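PDB 5UWY: thioredoxin reductase from Streptococcus pyogenes, which probably catalyses the NADPH-dependent reduction of the disulfide of oxidised thioredoxin, passing electrons through a bound FAD and a redox-active pair of cysteines. Local coordinates for residues A24-S29 against A295-Y300; D145-G150 against S200-I205; M264-S267 against F272-G275. All blocks are in the same frame, centred on the assembly; numbering follows the deposited sequence.

Interaction 1: A24-S29 against A295-Y300; sequences ARSNLS and AGQGVY
L28 carries the apolar part of this contact. Its CD1 methyl reaches CG1 of V299 at 3.7 Å, and the two side chains run antiparallel, side by side. The same CD1 also lies 4.3 Å from CB of the following residue, Y300. L28 holds CG beside its own backbone N (chi1 -57°), and with CD1 extended from there the branch ends against the helix.

The polar part is looser. OG of S26 stands 3.5 Å from OE1 of Q297, which is proximity and not a bond. The hydroxyl of S26 is hydrogen-bonded to the carbonyl O of Y22 in the last turn of helix 14-25. CB of Q297 points away from 24-29; a bend at chi2 (52°) brings OE1 back toward S26.

S26 is the first residue to leave helical geometry at the end of helix 14-25. The contact therefore joins the exit of that helix, on the way to strand 30-34, to a late part of helix 285-304. V299 also rests on strands 5-10 and 105-108 of the parallel sheet. The second subunit also packs here: its Y161 touches S26 and meets the Y300 ring edge-to-face.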
loop_
_atom_site.group_PDB
_atom_site.type_symbol
_atom_site.label_atom_id
_atom_site.label_comp_id
_atom_site.label_asym_id
_atom_site.label_seq_id
_atom_site.Cartn_x
_atom_site.Cartn_y
_atom_site.Cartn_z
ATOM N N ALA A 24 -11.492 5.003 -11.432
ATOM C CA ALA A 24 -12.828 4.768 -11.967
ATOM C C ALA A 24 -13.895 5.002 -10.906
ATOM O O ALA A 24 -14.951 5.575 -11.198
ATOM C CB ALA A 24 -12.930 3.350 -12.524
ATOM N N ARG A 25 -13.635 4.568 -9.670
ATOM C CA ARG A 25 -14.588 4.793 -8.589
ATOM C C ARG A 25 -14.878 6.276 -8.399
ATOM O O ARG A 25 -15.971 6.640 -7.952
ATOM C CB ARG A 25 -14.062 4.183 -7.288
ATOM C CG ARG A 25 -15.121 3.980 -6.223
ATOM C CD ARG A 25 -14.676 2.955 -5.196
ATOM N NE ARG A 25 -15.706 2.705 -4.192
ATOM C CZ ARG A 25 -15.853 3.417 -3.081
ATOM N NH1 ARG A 25 -15.035 4.429 -2.823
ATOM N NH2 ARG A 25 -16.821 3.119 -2.225
ATOM N N SER A 26 -13.922 7.141 -8.737
ATOM C CA SER A 26 -14.118 8.584 -8.696
ATOM C C SER A 26 -14.841 9.116 -9.929
ATOM O O SER A 26 -14.835 10.333 -10.149
ATOM C CB SER A 26 -12.771 9.296 -8.537
ATOM O OG SER A 26 -11.916 8.579 -7.662
ATOM N N ASN A 27 -15.444 8.234 -10.730
ATOM C CA ASN A 27 -16.252 8.614 -11.892
ATOM C C ASN A 27 -15.395 9.297 -12.960
ATOM O O ASN A 27 -15.663 10.422 -13.391
ATOM C CB ASN A 27 -17.428 9.506 -11.479
ATOM C CG ASN A 27 -18.719 9.125 -12.167
ATOM O OD1 ASN A 27 -19.140 7.969 -12.127
ATOM N ND2 ASN A 27 -19.355 10.099 -12.812
ATOM N N LEU A 28 -14.354 8.587 -13.389
ATOM C CA LEU A 28 -13.475 9.053 -14.450
ATOM C C LEU A 28 -13.357 7.981 -15.524
ATOM O O LEU A 28 -13.496 6.783 -15.251
ATOM C CB LEU A 28 -12.080 9.413 -13.914
ATOM C CG LEU A 28 -12.013 10.462 -12.801
ATOM C CD1 LEU A 28 -10.578 10.652 -12.333
ATOM C CD2 LEU A 28 -12.612 11.780 -13.262
ATOM N N SER A 29 -13.106 8.426 -16.754
ATOM C CA SER A 29 -12.904 7.515 -17.878
ATOM C C SER A 29 -11.557 6.821 -17.722
ATOM O O SER A 29 -10.504 7.464 -17.795
ATOM C CB SER A 29 -12.978 8.282 -19.195
ATOM O OG SER A 29 -13.998 9.264 -19.145
ATOM N N ALA A 295 -1.884 7.063 -6.983
ATOM C CA ALA A 295 -1.991 7.629 -8.329
ATOM C C ALA A 295 -3.445 7.745 -8.773
ATOM O O ALA A 295 -3.853 8.776 -9.329
ATOM C CB ALA A 295 -1.201 6.790 -9.327
ATOM N N GLY A 296 -4.237 6.697 -8.538
ATOM C CA GLY A 296 -5.636 6.730 -8.931
ATOM C C GLY A 296 -6.398 7.875 -8.293
ATOM O O GLY A 296 -7.248 8.498 -8.932
ATOM N N GLN A 297 -6.100 8.178 -7.028
ATOM C CA GLN A 297 -6.774 9.308 -6.401
ATOM C C GLN A 297 -6.155 10.641 -6.807
ATOM O O GLN A 297 -6.845 11.667 -6.804
ATOM C CB GLN A 297 -6.765 9.151 -4.880
ATOM C CG GLN A 297 -7.755 10.053 -4.161
ATOM C CD GLN A 297 -9.162 9.933 -4.716
ATOM O OE1 GLN A 297 -9.620 8.840 -5.054
ATOM N NE2 GLN A 297 -9.855 11.062 -4.813
ATOM N N GLY A 298 -4.870 10.651 -7.171
ATOM C CA GLY A 298 -4.238 11.890 -7.590
ATOM C C GLY A 298 -4.668 12.349 -8.969
ATOM O O GLY A 298 -4.599 13.544 -9.282
ATOM N N VAL A 299 -5.109 11.412 -9.814
ATOM C CA VAL A 299 -5.621 11.782 -11.132
ATOM C C VAL A 299 -6.738 12.811 -11.004
ATOM O O VAL A 299 -6.760 13.821 -11.720
ATOM C CB VAL A 299 -6.093 10.533 -11.896
ATOM C CG1 VAL A 299 -6.944 10.943 -13.079
ATOM C CG2 VAL A 299 -4.901 9.727 -12.360
ATOM N N TYR A 300 -7.676 12.577 -10.078
ATOM C CA TYR A 300 -8.781 13.516 -9.913
ATOM C C TYR A 300 -8.283 14.906 -9.543
ATOM O O TYR A 300 -8.787 15.907 -10.059
ATOM C CB TYR A 300 -9.767 13.026 -8.855
ATOM C CG TYR A 300 -10.730 14.119 -8.441
ATOM C CD1 TYR A 300 -11.767 14.505 -9.281
ATOM C CD2 TYR A 300 -10.580 14.791 -7.232
ATOM C CE1 TYR A 300 -12.638 15.513 -8.924
ATOM C CE2 TYR A 300 -11.448 15.804 -6.868
ATOM C CZ TYR A 300 -12.477 16.160 -7.719
ATOM O OH TYR A 300 -13.347 17.165 -7.368
#

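Interaction 2: D145-G150 against S200-I205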
loop_
_atom_site.group_PDB
_atom_site.type_symbol
_atom_site.label_atom_id
_atom_site.label_comp_id
_atom_site.label_asym_id
_atom_site.label_seq_id
_atom_site.Cartn_x
_atom_site.Cartn_y
_atom_site.Cartn_z
ATOM N N ASP A 145 17.055 -27.043 3.257
ATOM C CA ASP A 145 18.310 -26.605 2.668
ATOM C C ASP A 145 18.035 -25.830 1.388
ATOM O O ASP A 145 17.232 -26.255 0.539
ATOM C CB ASP A 145 19.249 -27.785 2.415
ATOM C CG ASP A 145 19.507 -28.596 3.674
ATOM O OD1 ASP A 145 20.681 -28.676 4.097
ATOM O OD2 ASP A 145 18.542 -29.146 4.245
ATOM N N LEU A 146 18.703 -24.687 1.270
ATOM C CA LEU A 146 18.447 -23.713 0.228
ATOM C C LEU A 146 19.754 -23.370 -0.470
ATOM O O LEU A 146 20.820 -23.323 0.151
ATOM C CB LEU A 146 17.809 -22.443 0.807
ATOM C CG LEU A 146 16.485 -22.620 1.557
ATOM C CD1 LEU A 146 15.836 -21.278 1.832
ATOM C CD2 LEU A 146 15.534 -23.514 0.786
ATOM N N LEU A 147 19.655 -23.138 -1.774
ATOM C CA LEU A 147 20.779 -22.746 -2.610
ATOM C C LEU A 147 20.535 -21.330 -3.110
ATOM O O LEU A 147 19.450 -21.032 -3.612
ATOM C CB LEU A 147 20.942 -23.711 -3.790
ATOM C CG LEU A 147 22.101 -23.442 -4.748
ATOM C CD1 LEU A 147 23.408 -23.838 -4.094
ATOM C CD2 LEU A 147 21.905 -24.184 -6.062
ATOM N N VAL A 148 21.528 -20.459 -2.963
ATOM C CA VAL A 148 21.439 -19.074 -3.413
ATOM C C VAL A 148 22.434 -18.882 -4.547
ATOM O O VAL A 148 23.612 -19.233 -4.410
ATOM C CB VAL A 148 21.711 -18.088 -2.263
ATOM C CG1 VAL A 148 22.241 -16.762 -2.799
ATOM C CG2 VAL A 148 20.447 -17.866 -1.447
ATOM N N VAL A 149 21.972 -18.336 -5.667
ATOM C CA VAL A 149 22.836 -18.141 -6.828
ATOM C C VAL A 149 23.240 -16.674 -6.915
ATOM O O VAL A 149 22.381 -15.783 -6.915
ATOM C CB VAL A 149 22.150 -18.599 -8.124
ATOM C CG1 VAL A 149 23.130 -18.531 -9.278
ATOM C CG2 VAL A 149 21.597 -20.004 -7.962
ATOM N N GLY A 150 24.540 -16.425 -6.994
ATOM C CA GLY A 150 25.076 -15.084 -7.125
ATOM C C GLY A 150 26.245 -14.845 -6.187
ATOM O O GLY A 150 26.585 -15.664 -5.336
ATOM N N SER A 200 31.880 -22.300 -9.391
ATOM C CA SER A 200 30.866 -23.251 -9.818
ATOM C C SER A 200 29.669 -22.513 -10.401
ATOM O O SER A 200 29.421 -21.345 -10.098
ATOM C CB SER A 200 30.419 -24.150 -8.660
ATOM O OG SER A 200 31.537 -24.747 -8.024
ATOM N N VAL A 201 28.925 -23.225 -11.244
ATOM C CA VAL A 201 27.744 -22.700 -11.917
ATOM C C VAL A 201 26.641 -23.744 -11.817
ATOM O O VAL A 201 26.907 -24.948 -11.908
ATOM C CB VAL A 201 28.046 -22.350 -13.393
ATOM C CG1 VAL A 201 26.768 -22.263 -14.219
ATOM C CG2 VAL A 201 28.821 -21.046 -13.482
ATOM N N VAL A 202 25.406 -23.285 -11.600
ATOM C CA VAL A 202 24.264 -24.188 -11.639
ATOM C C VAL A 202 24.142 -24.782 -13.035
ATOM O O VAL A 202 24.077 -24.056 -14.036
ATOM C CB VAL A 202 22.981 -23.447 -11.229
ATOM C CG1 VAL A 202 21.759 -24.078 -11.884
ATOM C CG2 VAL A 202 22.829 -23.438 -9.715
ATOM N N LYS A 203 24.124 -26.112 -13.109
ATOM C CA LYS A 203 23.949 -26.782 -14.390
ATOM C C LYS A 203 22.482 -27.087 -14.669
ATOM O O LYS A 203 21.969 -26.730 -15.736
ATOM C CB LYS A 203 24.780 -28.070 -14.446
ATOM N N GLU A 204 21.787 -27.731 -13.730
ATOM C CA GLU A 204 20.384 -28.033 -14.000
ATOM C C GLU A 204 19.630 -28.257 -12.698
ATOM O O GLU A 204 20.174 -28.826 -11.755
ATOM C CB GLU A 204 20.244 -29.261 -14.908
ATOM N N ILE A 205 18.372 -27.827 -12.660
ATOM C CA ILE A 205 17.525 -27.974 -11.481
ATOM C C ILE A 205 16.592 -29.158 -11.690
ATOM O O ILE A 205 15.942 -29.269 -12.737
ATOM C CB ILE A 205 16.734 -26.687 -11.196
ATOM C CG1 ILE A 205 17.685 -25.497 -11.068
ATOM C CG2 ILE A 205 15.914 -26.840 -9.931
ATOM C CD1 ILE A 205 16.983 -24.180 -10.822
#
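V202 meets both L147 and V149 through one methyl. Its CB leaves the backbone directed at strand 145-149 and sets the course of the side chain. Beyond CB the chain forks into CG1 and CG2. CG2, the branch beside the backbone N, is the one that reaches across. It comes to 3.8 Å from CD2 of L147 and to 4.0 Å from CG2 of V149. One methyl is thus shared by two residues of the facing strand.

The two partners approach differently. L147 holds CG anti to its backbone N (chi1 -179°), which brings CD2 to V202; the two side chains lie alongside each other, pointing opposite ways. V149 offers CG2, and its side chain stands roughly perpendicular to that of V202. The contact is small and entirely apolar. The backbones stay well apart, with 7.9 Å between CA of V149 and CA of V202. That is too far for neighbours in one sheet; the two strands meet through side chains.

L147 and V149 lie on one face of their strand, two residues apart. The strand runs on into G150, the first glycine of a GxGxxA sequence of Rossmann type, consistent with a dinucleotide-binding turn. Just past V202, strand 200-207 has a classic beta bulge at K203 and E204, opposite strand 212-219.

Strand 145-149 is the middle one of a five-stranded parallel sheet, between strands 232-235 and 168-172. L147 and V149 also touch side chains of both these neighbours. V202 packs on V215 within its own three-stranded antiparallel sheet. The contact therefore lies where that antiparallel sheet covers a face of the parallel one.

Interaction 3: M264-S267 against F272-G275; sequences MRTS and FAIG
The F272 ring lies alongside the backbone of M264 and R265. The carbonyl O of M264 is at the ring edge, near its plane. R265 approaches the ring obliquely, with its CA 3.5 Å from CD2 of F272 and its CB 3.6 Å from CE2. The R265 side chain then leaves. With chi1 at 60°, CG is tucked over the backbone, and the extended chain carries NE to a salt bridge with D261.

M264 is a selenomethionine and turns to the other end of the segment. Its side chain is set nearly square to that of I274. The touch is between CG of M264 and CG2 of I274, 3.7 Å apart. Bends at chi2 and chi3 set SE 3.6 Å from O of A273 and turn CE off beyond it.

One hydrogen bond fixes the two backbones. N of A273 donates to O of M264 over 3.1 Å, with 157° at the hydrogen. Beside it R265 and F272 form a single beta bridge, their CA atoms 4.4 Å apart. This holds the loop segment against strand 271-273, the edge strand of the parallel sheet, which pairs on its other side with strand 105-108.

I274 also packs on A15 and A19 of helix 14-25. G275 touches the FAD. The sequence FAIG, followed by an aspartate, fits the second FAD-binding motif of this family, in which a hydrophobic strand ends in Gly-Asp at the cofactor.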
loop_
_atom_site.group_PDB
_atom_site.type_symbol
_atom_site.label_atom_id
_atom_site.label_comp_id
_atom_site.label_asym_id
_atom_site.label_seq_id
_atom_site.Cartn_x
_atom_site.Cartn_y
_atom_site.Cartn_z
HETATM N N MSE A 264 3.549 9.871 -6.589
HETATM C CA MSE A 264 3.549 8.986 -7.746
HETATM C C MSE A 264 3.702 9.767 -9.046
HETATM O O MSE A 264 3.616 9.181 -10.123
HETATM C CB MSE A 264 2.254 8.160 -7.805
HETATM C CG MSE A 264 2.159 7.019 -6.806
HETATM SE SE MSE A 264 3.829 6.107 -6.403
HETATM C CE MSE A 264 4.137 6.755 -4.596
ATOM N N ARG A 265 3.916 11.079 -8.964
ATOM C CA ARG A 265 3.961 11.886 -10.176
ATOM C C ARG A 265 5.392 12.040 -10.680
ATOM O O ARG A 265 6.356 12.064 -9.910
ATOM C CB ARG A 265 3.314 13.265 -9.976
ATOM C CG ARG A 265 3.930 14.151 -8.910
ATOM C CD ARG A 265 2.892 15.077 -8.289
ATOM N NE ARG A 265 3.433 15.825 -7.156
ATOM C CZ ARG A 265 2.689 16.431 -6.238
ATOM N NH1 ARG A 265 1.367 16.380 -6.319
ATOM N NH2 ARG A 265 3.262 17.085 -5.236
ATOM N N THR A 266 5.507 12.140 -11.998
ATOM C CA THR A 266 6.749 12.164 -12.751
ATOM C C THR A 266 7.166 13.615 -13.017
ATOM O O THR A 266 6.387 14.551 -12.832
ATOM C CB THR A 266 6.537 11.342 -14.036
ATOM O OG1 THR A 266 6.681 9.949 -13.736
ATOM C CG2 THR A 266 7.476 11.696 -15.152
ATOM N N SER A 267 8.434 13.807 -13.402
ATOM C CA SER A 267 8.885 15.113 -13.872
ATOM C C SER A 267 8.012 15.666 -14.999
ATOM O O SER A 267 8.004 16.881 -15.217
ATOM C CB SER A 267 10.335 15.030 -14.346
ATOM O OG SER A 267 10.456 14.147 -15.448
ATOM N N PHE A 272 2.087 9.556 -14.423
ATOM C CA PHE A 272 2.445 8.972 -13.143
ATOM C C PHE A 272 3.024 7.580 -13.361
ATOM O O PHE A 272 2.798 6.942 -14.394
ATOM C CB PHE A 272 1.228 8.883 -12.205
ATOM C CG PHE A 272 0.494 10.182 -12.023
ATOM C CD1 PHE A 272 -0.338 10.672 -13.018
ATOM C CD2 PHE A 272 0.633 10.913 -10.852
ATOM C CE1 PHE A 272 -1.011 11.866 -12.856
ATOM C CE2 PHE A 272 -0.038 12.107 -10.683
ATOM C CZ PHE A 272 -0.861 12.584 -11.684
ATOM N N ALA A 273 3.782 7.114 -12.374
ATOM C CA ALA A 273 4.318 5.763 -12.373
ATOM C C ALA A 273 4.055 5.135 -11.017
ATOM O O ALA A 273 4.173 5.798 -9.983
ATOM C CB ALA A 273 5.814 5.744 -12.683
ATOM N N ILE A 274 3.676 3.856 -11.028
ATOM C CA ILE A 274 3.342 3.136 -9.809
ATOM C C ILE A 274 3.900 1.726 -9.879
ATOM O O ILE A 274 4.212 1.203 -10.952
ATOM C CB ILE A 274 1.825 3.051 -9.554
ATOM C CG1 ILE A 274 1.127 2.430 -10.766
ATOM C CG2 ILE A 274 1.272 4.409 -9.206
ATOM C CD1 ILE A 274 -0.362 2.296 -10.601
ATOM N N GLY A 275 3.991 1.107 -8.707
ATOM C CA GLY A 275 4.398 -0.276 -8.627
ATOM C C GLY A 275 5.900 -0.457 -8.758
ATOM O O GLY A 275 6.698 0.384 -8.355
#

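Overall arrangement
Interactions 1 and 3 belong to the FAD-binding part of the chain and touch each other. CB of A295 in helix 285-304 lies 3.4 Å from CG2 of I274 and 4.0 Å from CB of M264. That helix follows strand 271-273 in the chain, so A295, at the start of segment 295-300, packs on interaction 3, while V299 and Y300 a turn later meet L28. Their centres are 14 Å apart. Interaction 2 stands alone in the other Rossmann-type part, probably the NADPH-binding one. Its centre is 46 Å from that of interaction 1 and 36 Å from that of interaction 3. G275 of interaction 3 touches the FAD, while the side chain of V149 in interaction 2 is about 14 Å from an FAD.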